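Local coordinates for protein sialidase B (Streptococcus pneumoniae serotype 4, PDB 4XJW) that hydrolyses terminal alpha-2,3-, alpha-2,6- and alpha-2,8-linked sialic acid from oligosaccharides, glycoproteins and glycolipids, at residues 469-474 with 501-506; 569-574 with 616-621. The protein carries 1 engineered substitution. All coordinates share one frame; numbering follows the deposited sequence.

Overall arrangement
Both contacts lie in the C-terminal part of the chain, within one BNR repeat-like range, and fit the six-bladed beta-propeller of sialidases. In each, the second strand of one blade faces the first strand of the following one: 466-472 meets 504-510 in contact 1, and 569-575 meets 616-620 in contact 2. They come in series, contact 1 closing before contact 2 opens. Their centres are about 18 Å apart and their nearest atoms about 6 Å, without touching. Contact 1 carries E503, a predicted active-site residue that hydrogen-bonds to Y615, the likely nucleophile immediately before segment 616-621. Contact 2 also borders the pocket holding the inhibitor, so blade packing adjoins both catalytic and ligand-binding surfaces.

Contact 1: 469-474 with 501-506; sequences ATYTSG and TAEAQM
Y471 lays one face of its ring over the backbone joining T501 to A502. The A502 N atom sits 3.6 Å above the Y471 ring plane and is displaced toward the rim. With CG lodged between the backbone N and the carbonyl carbon (chi1 62°), the ring leans across to 501-506, and Y471 CB touches A502 O and, less closely, A502 CB. The Y451 ring also meets that of Y471. T501 runs alongside in the same direction and touches near the phenol end, where its CG2 is 3.4 Å from Y471 OH. E503 also runs beside the ring, its CG 3.8 Å from Y471 CE2 in an oblique approach; farther out, its carboxylate plane stands 82° from the ring plane. The backbone reaches this position through an inverse gamma turn centred on A502, closed by a weak bond from E503 N to T501 O. Strand 504-510 then begins as the first strand of its propeller blade and packs against the second strand of the blade before. The polar connection runs through two waters in the plane of the ring: one lies 2.6 Å from Y471 OH and 2.8 Å from E503 OE1, while the other links Y471 OH to T501 OG1. E503 OE1 also hydrogen-bonds to Y615, the probable nucleophile, and OE2 forms a salt bridge with R519. Toward the other end of the contact, A469 CB meets A504 CB at 4.2 Å. A turn about the CG-SD bond of M506 (chi3 -78°) brings its CE to 3.7 Å from A469 N.

Contact 2: 569-574 with 616-621; sequences AVILST and SAITEL. With OPX ((1s,3R,4S)-1-[(cyclohexylamino)methyl]-3,4-dihydroxycyclopentanesulfonic acid), chain B.
S573 and S616 meet hydroxyl to hydroxyl, their OG atoms 2.6 Å apart; either could be the donor. S573 reaches across because its hydroxyl is swung away from its own backbone N (chi1 163°), whereas S616 OG fits between its backbone N and carbonyl carbon. Beside this pair, the I618 side chain fills the interval between strands 569-574 and 616-620, whose axes approach to 7.3 Å and run nearly antiparallel, at 160°. From I618 CB one branch goes to CG2, which rests 3.5 Å from S573 CB. The other continues through CG1, extended to CD1, which comes within 3.3 Å of the I571 carbonyl O and 4.3 Å of I571 CG2. This is face-to-face packing between neighbouring propeller blades, with I558 and L586 also touching I618. On strand 616-620, T619 OG1 receives a weak hydrogen bond of 2.9 Å from OAD of the inhibitor and also bonds to T213, while the E620 side chain packs along the cyclohexyl ring. S573 OG bonds to Y613 OH as well, and S616 OG to S556 OG, which implies a chain of four hydroxyls, its two central serines buried, whose proton directions probably depend on one another.

Contact 1: 469-474 with 501-506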
ATOM      1  N   ALA A 469      -8.117   9.421  15.417  1.00 10.29           N
ATOM      2  CA  ALA A 469      -7.658   8.334  16.277  1.00 10.90           C
ATOM      3  C   ALA A 469      -6.154   8.130  16.152  1.00 12.29           C
ATOM      4  O   ALA A 469      -5.590   8.172  15.043  1.00 11.89           O
ATOM      5  CB  ALA A 469      -8.392   7.048  15.956  1.00 11.53           C
ATOM      6  N   THR A 470      -5.507   7.904  17.295  1.00 11.23           N
ATOM      7  CA  THR A 470      -4.108   7.483  17.329  1.00 12.03           C
ATOM      8  C   THR A 470      -4.009   6.390  18.384  1.00 10.81           C
ATOM      9  O   THR A 470      -4.943   6.201  19.168  1.00 14.08           O
ATOM     10  CB  THR A 470      -3.152   8.633  17.700  1.00 11.90           C
ATOM     11  OG1 THR A 470      -3.240   8.892  19.113  1.00 13.96           O
ATOM     12  CG2 THR A 470      -3.488   9.917  16.925  1.00 11.36           C
ATOM     13  N   TYR A 471      -2.900   5.659  18.399  1.00  9.95           N
ATOM     14  CA  TYR A 471      -2.689   4.648  19.430  1.00 13.42           C
ATOM     15  C   TYR A 471      -1.298   4.763  20.017  1.00 14.12           C
ATOM     16  O   TYR A 471      -0.393   5.355  19.421  1.00 13.54           O
ATOM     17  CB  TYR A 471      -2.916   3.240  18.879  1.00 11.62           C
ATOM     18  CG  TYR A 471      -1.969   2.858  17.770  1.00 10.90           C
ATOM     19  CD1 TYR A 471      -0.761   2.217  18.050  1.00 16.86           C
ATOM     20  CD2 TYR A 471      -2.283   3.108  16.444  1.00 14.82           C
ATOM     21  CE1 TYR A 471       0.109   1.861  17.034  1.00 16.37           C
ATOM     22  CE2 TYR A 471      -1.424   2.760  15.429  1.00 16.75           C
ATOM     23  CZ  TYR A 471      -0.230   2.139  15.722  1.00 16.95           C
ATOM     24  OH  TYR A 471       0.617   1.802  14.685  1.00 18.64           O
ATOM     25  N   THR A 472      -1.143   4.219  21.217  1.00 13.90           N
ATOM     26  CA  THR A 472       0.167   4.096  21.835  1.00 13.98           C
ATOM     27  C   THR A 472       0.093   2.913  22.773  1.00 16.45           C
ATOM     28  O   THR A 472      -0.924   2.230  22.829  1.00 17.86           O
ATOM     29  CB  THR A 472       0.584   5.382  22.582  1.00 18.18           C
ATOM     30  OG1 THR A 472       1.946   5.262  23.017  1.00 21.77           O
ATOM     31  CG2 THR A 472      -0.297   5.613  23.775  1.00 16.77           C
ATOM     32  N   SER A 473       1.172   2.644  23.498  1.00 23.24           N
ATOM     33  CA  SER A 473       1.154   1.518  24.418  1.00 21.95           C
ATOM     34  C   SER A 473       0.065   1.704  25.473  1.00 15.89           C
ATOM     35  O   SER A 473       0.057   2.694  26.191  1.00 21.31           O
ATOM     36  CB  SER A 473       2.520   1.350  25.077  1.00 24.04           C
ATOM     37  OG  SER A 473       2.460   0.385  26.110  1.00 31.52           O
ATOM     38  N   GLY A 474      -0.877   0.769  25.524  1.00 20.89           N
ATOM     39  CA  GLY A 474      -1.894   0.776  26.561  1.00 21.92           C
ATOM     40  C   GLY A 474      -3.157   1.590  26.336  1.00 20.48           C
ATOM     41  O   GLY A 474      -4.070   1.536  27.167  1.00 19.69           O
ATOM     42  N   THR A 501      -0.401  -2.774  17.934  1.00 18.08           N
ATOM     43  CA  THR A 501      -0.636  -1.868  16.811  1.00 14.66           C
ATOM     44  C   THR A 501      -2.148  -1.690  16.690  1.00 14.14           C
ATOM     45  O   THR A 501      -2.791  -2.322  15.858  1.00 17.75           O
ATOM     46  CB  THR A 501      -0.036  -2.457  15.515  1.00 17.48           C
ATOM     47  OG1 THR A 501       1.340  -2.787  15.749  1.00 18.79           O
ATOM     48  CG2 THR A 501      -0.091  -1.463  14.376  1.00 15.48           C
ATOM     49  N   ALA A 502      -2.711  -0.826  17.539  1.00 15.08           N
ATOM     50  CA  ALA A 502      -4.161  -0.703  17.690  1.00 13.19           C
ATOM     51  C   ALA A 502      -4.753   0.313  16.729  1.00 11.18           C
ATOM     52  O   ALA A 502      -5.313   1.332  17.147  1.00 14.60           O
ATOM     53  CB  ALA A 502      -4.514  -0.341  19.115  1.00 12.59           C
ATOM     54  N   GLU A 503      -4.624   0.020  15.441  1.00  9.84           N
ATOM     55  CA  GLU A 503      -5.150   0.885  14.397  1.00 10.21           C
ATOM     56  C   GLU A 503      -6.672   0.911  14.469  1.00 11.84           C
ATOM     57  O   GLU A 503      -7.322  -0.130  14.387  1.00 10.72           O
ATOM     58  CB  GLU A 503      -4.673   0.387  13.035  1.00 10.24           C
ATOM     59  CG  GLU A 503      -3.191   0.653  12.787  1.00 10.13           C
ATOM     60  CD  GLU A 503      -2.555  -0.318  11.810  1.00 12.72           C
ATOM     61  OE1 GLU A 503      -1.446  -0.005  11.323  1.00 12.18           O
ATOM     62  OE2 GLU A 503      -3.146  -1.389  11.538  1.00 12.13           O
ATOM     63  N   ALA A 504      -7.236   2.115  14.567  1.00  9.40           N
ATOM     64  CA  ALA A 504      -8.647   2.293  14.899  1.00 10.17           C
ATOM     65  C   ALA A 504      -9.307   3.194  13.874  1.00  9.28           C
ATOM     66  O   ALA A 504      -8.697   4.159  13.422  1.00 11.54           O
ATOM     67  CB  ALA A 504      -8.776   2.912  16.267  1.00 10.53           C
ATOM     68  N   GLN A 505     -10.565   2.902  13.551  1.00  9.62           N
ATOM     69  CA  GLN A 505     -11.344   3.751  12.663  1.00  7.89           C
ATOM     70  C   GLN A 505     -12.731   3.914  13.257  1.00 11.18           C
ATOM     71  O   GLN A 505     -13.248   3.009  13.914  1.00 11.07           O
ATOM     72  CB  GLN A 505     -11.393   3.139  11.264  1.00  8.14           C
ATOM     73  CG  GLN A 505     -10.085   3.288  10.464  1.00  9.53           C
ATOM     74  CD  GLN A 505      -9.818   4.732  10.009  1.00 10.50           C
ATOM     75  OE1 GLN A 505     -10.210   5.131   8.905  1.00  9.86           O
ATOM     76  NE2 GLN A 505      -9.131   5.502  10.846  1.00  9.08           N
ATOM     77  N   MET A 506     -13.338   5.072  13.018  1.00  8.36           N
ATOM     78  CA  MET A 506     -14.554   5.484  13.719  1.00 10.42           C
ATOM     79  C   MET A 506     -15.732   5.653  12.759  1.00 10.07           C
ATOM     80  O   MET A 506     -15.552   5.972  11.591  1.00 11.59           O
ATOM     81  CB  MET A 506     -14.317   6.822  14.426  1.00  8.69           C
ATOM     82  CG  MET A 506     -13.217   6.818  15.501  1.00  9.98           C
ATOM     83  SD  MET A 506     -12.703   8.479  15.960  1.00 13.35           S
ATOM     84  CE  MET A 506     -11.643   8.918  14.574  1.00 14.49           C
TER
HETATM   85  O   HOH W   1      -0.184   2.296  12.217  1.00 17.33           O
HETATM   86  O   HOH W   2       2.954  -0.041  15.280  1.00 33.02           O

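Contact 2: 569-574 with 616-621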
ATOM      1  N   ALA A 569     -26.938   1.128   8.724  1.00 16.85           N
ATOM      2  CA  ALA A 569     -25.912   0.152   8.377  1.00 14.39           C
ATOM      3  C   ALA A 569     -24.488   0.675   8.532  1.00 13.04           C
ATOM      4  O   ALA A 569     -24.201   1.836   8.221  1.00 14.87           O
ATOM      5  CB  ALA A 569     -26.142  -0.354   6.971  1.00 17.59           C
ATOM      6  N   VAL A 570     -23.611  -0.214   8.996  1.00 14.12           N
ATOM      7  CA  VAL A 570     -22.182   0.037   9.081  1.00 12.59           C
ATOM      8  C   VAL A 570     -21.492  -0.957   8.155  1.00 12.54           C
ATOM      9  O   VAL A 570     -21.939  -2.100   8.027  1.00 15.66           O
ATOM     10  CB  VAL A 570     -21.703  -0.142  10.527  1.00 16.04           C
ATOM     11  CG1 VAL A 570     -20.187  -0.222  10.628  1.00 14.88           C
ATOM     12  CG2 VAL A 570     -22.241   0.990  11.372  1.00 13.28           C
ATOM     13  N   ILE A 571     -20.433  -0.527   7.471  1.00  9.50           N
ATOM     14  CA  ILE A 571     -19.680  -1.442   6.622  1.00 12.87           C
ATOM     15  C   ILE A 571     -18.218  -1.480   7.059  1.00 12.09           C
ATOM     16  O   ILE A 571     -17.581  -0.436   7.220  1.00 11.84           O
ATOM     17  CB  ILE A 571     -19.795  -1.088   5.132  1.00 11.70           C
ATOM     18  CG1 ILE A 571     -21.271  -0.987   4.738  1.00 13.07           C
ATOM     19  CG2 ILE A 571     -19.074  -2.130   4.280  1.00 14.22           C
ATOM     20  CD1 ILE A 571     -21.501  -0.452   3.339  1.00 15.22           C
ATOM     21  N   LEU A 572     -17.708  -2.688   7.291  1.00 11.59           N
ATOM     22  CA  LEU A 572     -16.316  -2.894   7.658  1.00 12.13           C
ATOM     23  C   LEU A 572     -15.553  -3.517   6.486  1.00 10.14           C
ATOM     24  O   LEU A 572     -16.103  -4.330   5.745  1.00 12.66           O
ATOM     25  CB  LEU A 572     -16.229  -3.837   8.860  1.00 12.07           C
ATOM     26  CG  LEU A 572     -16.886  -3.486  10.187  1.00 12.47           C
ATOM     27  CD1 LEU A 572     -16.499  -4.548  11.226  1.00 15.11           C
ATOM     28  CD2 LEU A 572     -16.483  -2.107  10.683  1.00 15.78           C
ATOM     29  N   SER A 573     -14.284  -3.149   6.338  1.00 10.20           N
ATOM     30  CA  SER A 573     -13.390  -3.772   5.358  1.00  8.95           C
ATOM     31  C   SER A 573     -12.170  -4.326   6.090  1.00 10.50           C
ATOM     32  O   SER A 573     -11.528  -3.602   6.849  1.00 10.95           O
ATOM     33  CB  SER A 573     -12.947  -2.735   4.328  1.00  8.98           C
ATOM     34  OG  SER A 573     -11.821  -3.167   3.601  1.00 11.10           O
ATOM     35  N   THR A 574     -11.845  -5.596   5.839  1.00  8.60           N
ATOM     36  CA  THR A 574     -10.779  -6.283   6.565  1.00  8.64           C
ATOM     37  C   THR A 574     -10.513  -7.613   5.900  1.00 10.46           C
ATOM     38  O   THR A 574     -11.414  -8.183   5.287  1.00 10.53           O
ATOM     39  CB  THR A 574     -11.207  -6.540   8.039  1.00 12.38           C
ATOM     40  OG1 THR A 574     -10.215  -7.334   8.712  1.00 14.11           O
ATOM     41  CG2 THR A 574     -12.545  -7.256   8.097  1.00 13.40           C
ATOM     42  N   SER A 616      -6.680  -1.321   3.990  1.00  8.52           N
ATOM     43  CA  SER A 616      -7.751  -0.939   3.095  1.00  8.58           C
ATOM     44  C   SER A 616      -8.385   0.384   3.458  1.00  8.93           C
ATOM     45  O   SER A 616      -8.307   0.872   4.588  1.00  9.74           O
ATOM     46  CB  SER A 616      -8.810  -2.038   3.059  1.00  8.81           C
ATOM     47  OG  SER A 616      -9.510  -2.089   4.297  1.00 10.16           O
ATOM     48  N   ALA A 617      -9.027   0.964   2.447  1.00  6.98           N
ATOM     49  CA  ALA A 617      -9.770   2.200   2.585  1.00  8.42           C
ATOM     50  C   ALA A 617     -11.136   2.010   1.942  1.00  8.86           C
ATOM     51  O   ALA A 617     -11.242   1.487   0.818  1.00  9.88           O
ATOM     52  CB  ALA A 617      -8.999   3.336   1.915  1.00  8.95           C
ATOM     53  N   ILE A 618     -12.188   2.425   2.649  1.00  9.42           N
ATOM     54  CA  ILE A 618     -13.522   2.414   2.060  1.00 11.57           C
ATOM     55  C   ILE A 618     -14.240   3.747   2.210  1.00 11.41           C
ATOM     56  O   ILE A 618     -14.099   4.446   3.215  1.00 10.22           O
ATOM     57  CB  ILE A 618     -14.405   1.266   2.604  1.00 10.93           C
ATOM     58  CG1 ILE A 618     -14.545   1.337   4.129  1.00 12.33           C
ATOM     59  CG2 ILE A 618     -13.862  -0.101   2.144  1.00 13.63           C
ATOM     60  CD1 ILE A 618     -15.573   0.335   4.656  1.00 14.84           C
ATOM     61  N   THR A 619     -15.010   4.109   1.197  1.00  9.59           N
ATOM     62  CA  THR A 619     -15.842   5.293   1.327  1.00  9.28           C
ATOM     63  C   THR A 619     -17.090   5.161   0.488  1.00 10.77           C
ATOM     64  O   THR A 619     -17.080   4.509  -0.556  1.00 11.36           O
ATOM     65  CB  THR A 619     -15.055   6.595   1.032  1.00  8.93           C
ATOM     66  OG1 THR A 619     -15.726   7.697   1.648  1.00 11.38           O
ATOM     67  CG2 THR A 619     -14.898   6.855  -0.487  1.00  7.23           C
ATOM     68  N   GLU A 620     -18.174   5.763   0.969  1.00  9.12           N
ATOM     69  CA  GLU A 620     -19.382   5.869   0.170  1.00 11.76           C
ATOM     70  C   GLU A 620     -19.185   6.987  -0.826  1.00  9.47           C
ATOM     71  O   GLU A 620     -18.914   8.132  -0.455  1.00 11.31           O
ATOM     72  CB  GLU A 620     -20.601   6.145   1.055  1.00 11.06           C
ATOM     73  CG  GLU A 620     -21.904   6.211   0.266  1.00 10.52           C
ATOM     74  CD  GLU A 620     -23.117   6.412   1.143  1.00 14.03           C
ATOM     75  OE1 GLU A 620     -22.970   6.473   2.383  1.00 11.71           O
ATOM     76  OE2 GLU A 620     -24.231   6.537   0.579  1.00 15.62           O
ATOM     77  N   LEU A 621     -19.284   6.632  -2.099  1.00  8.96           N
ATOM     78  CA  LEU A 621     -19.213   7.607  -3.178  1.00  9.36           C
ATOM     79  C   LEU A 621     -20.515   8.405  -3.181  1.00 10.05           C
ATOM     80  O   LEU A 621     -21.542   7.945  -2.645  1.00 11.78           O
ATOM     81  CB  LEU A 621     -18.970   6.898  -4.513  1.00  9.47           C
ATOM     82  CG  LEU A 621     -17.760   5.954  -4.435  1.00 11.33           C
ATOM     83  CD1 LEU A 621     -17.676   5.047  -5.639  1.00 13.86           C
ATOM     84  CD2 LEU A 621     -16.466   6.738  -4.262  1.00 10.76           C
TER
HETATM   85  CAF OPX B 701     -23.052  10.222   0.362  1.00 14.11           C
HETATM   86  CAG OPX B 701     -23.473  11.393   1.202  1.00 17.63           C
HETATM   87  CAH OPX B 701     -21.563  10.182   0.236  1.00 15.56           C
HETATM   88  CAI OPX B 701     -22.817  11.346   2.551  1.00 15.51           C
HETATM   89  CAJ OPX B 701     -20.877  10.150   1.572  1.00 12.73           C
HETATM   90  CAK OPX B 701     -19.333  11.481   3.798  1.00 14.04           C
HETATM   91  CAL OPX B 701     -18.440   9.704   5.408  1.00 12.40           C
HETATM   92  CAM OPX B 701     -17.035  11.569   4.865  1.00  9.10           C
HETATM   93  CAO OPX B 701     -17.015   9.377   5.670  1.00 10.15           C
HETATM   94  CAP OPX B 701     -16.260  10.264   4.776  1.00  9.14           C
HETATM   95  CAQ OPX B 701     -21.325  11.305   2.434  1.00 15.30           C
HETATM   96  CAR OPX B 701     -18.487  11.165   5.069  1.00 10.63           C
HETATM   97  NAN OPX B 701     -20.775  11.193   3.796  1.00 14.40           N
HETATM   98  OAA OPX B 701     -20.595  11.641   6.611  1.00 19.20           O
HETATM   99  OAB OPX B 701     -18.410  11.684   7.673  1.00 14.73           O
HETATM  100  OAC OPX B 701     -16.745   8.039   5.434  1.00 12.87           O
HETATM  101  OAD OPX B 701     -16.263   9.836   3.476  1.00 11.23           O
HETATM  102  OAE OPX B 701     -19.054  13.487   6.224  1.00 14.53           O
HETATM  103  SAS OPX B 701     -19.178  12.046   6.470  1.00 14.65           S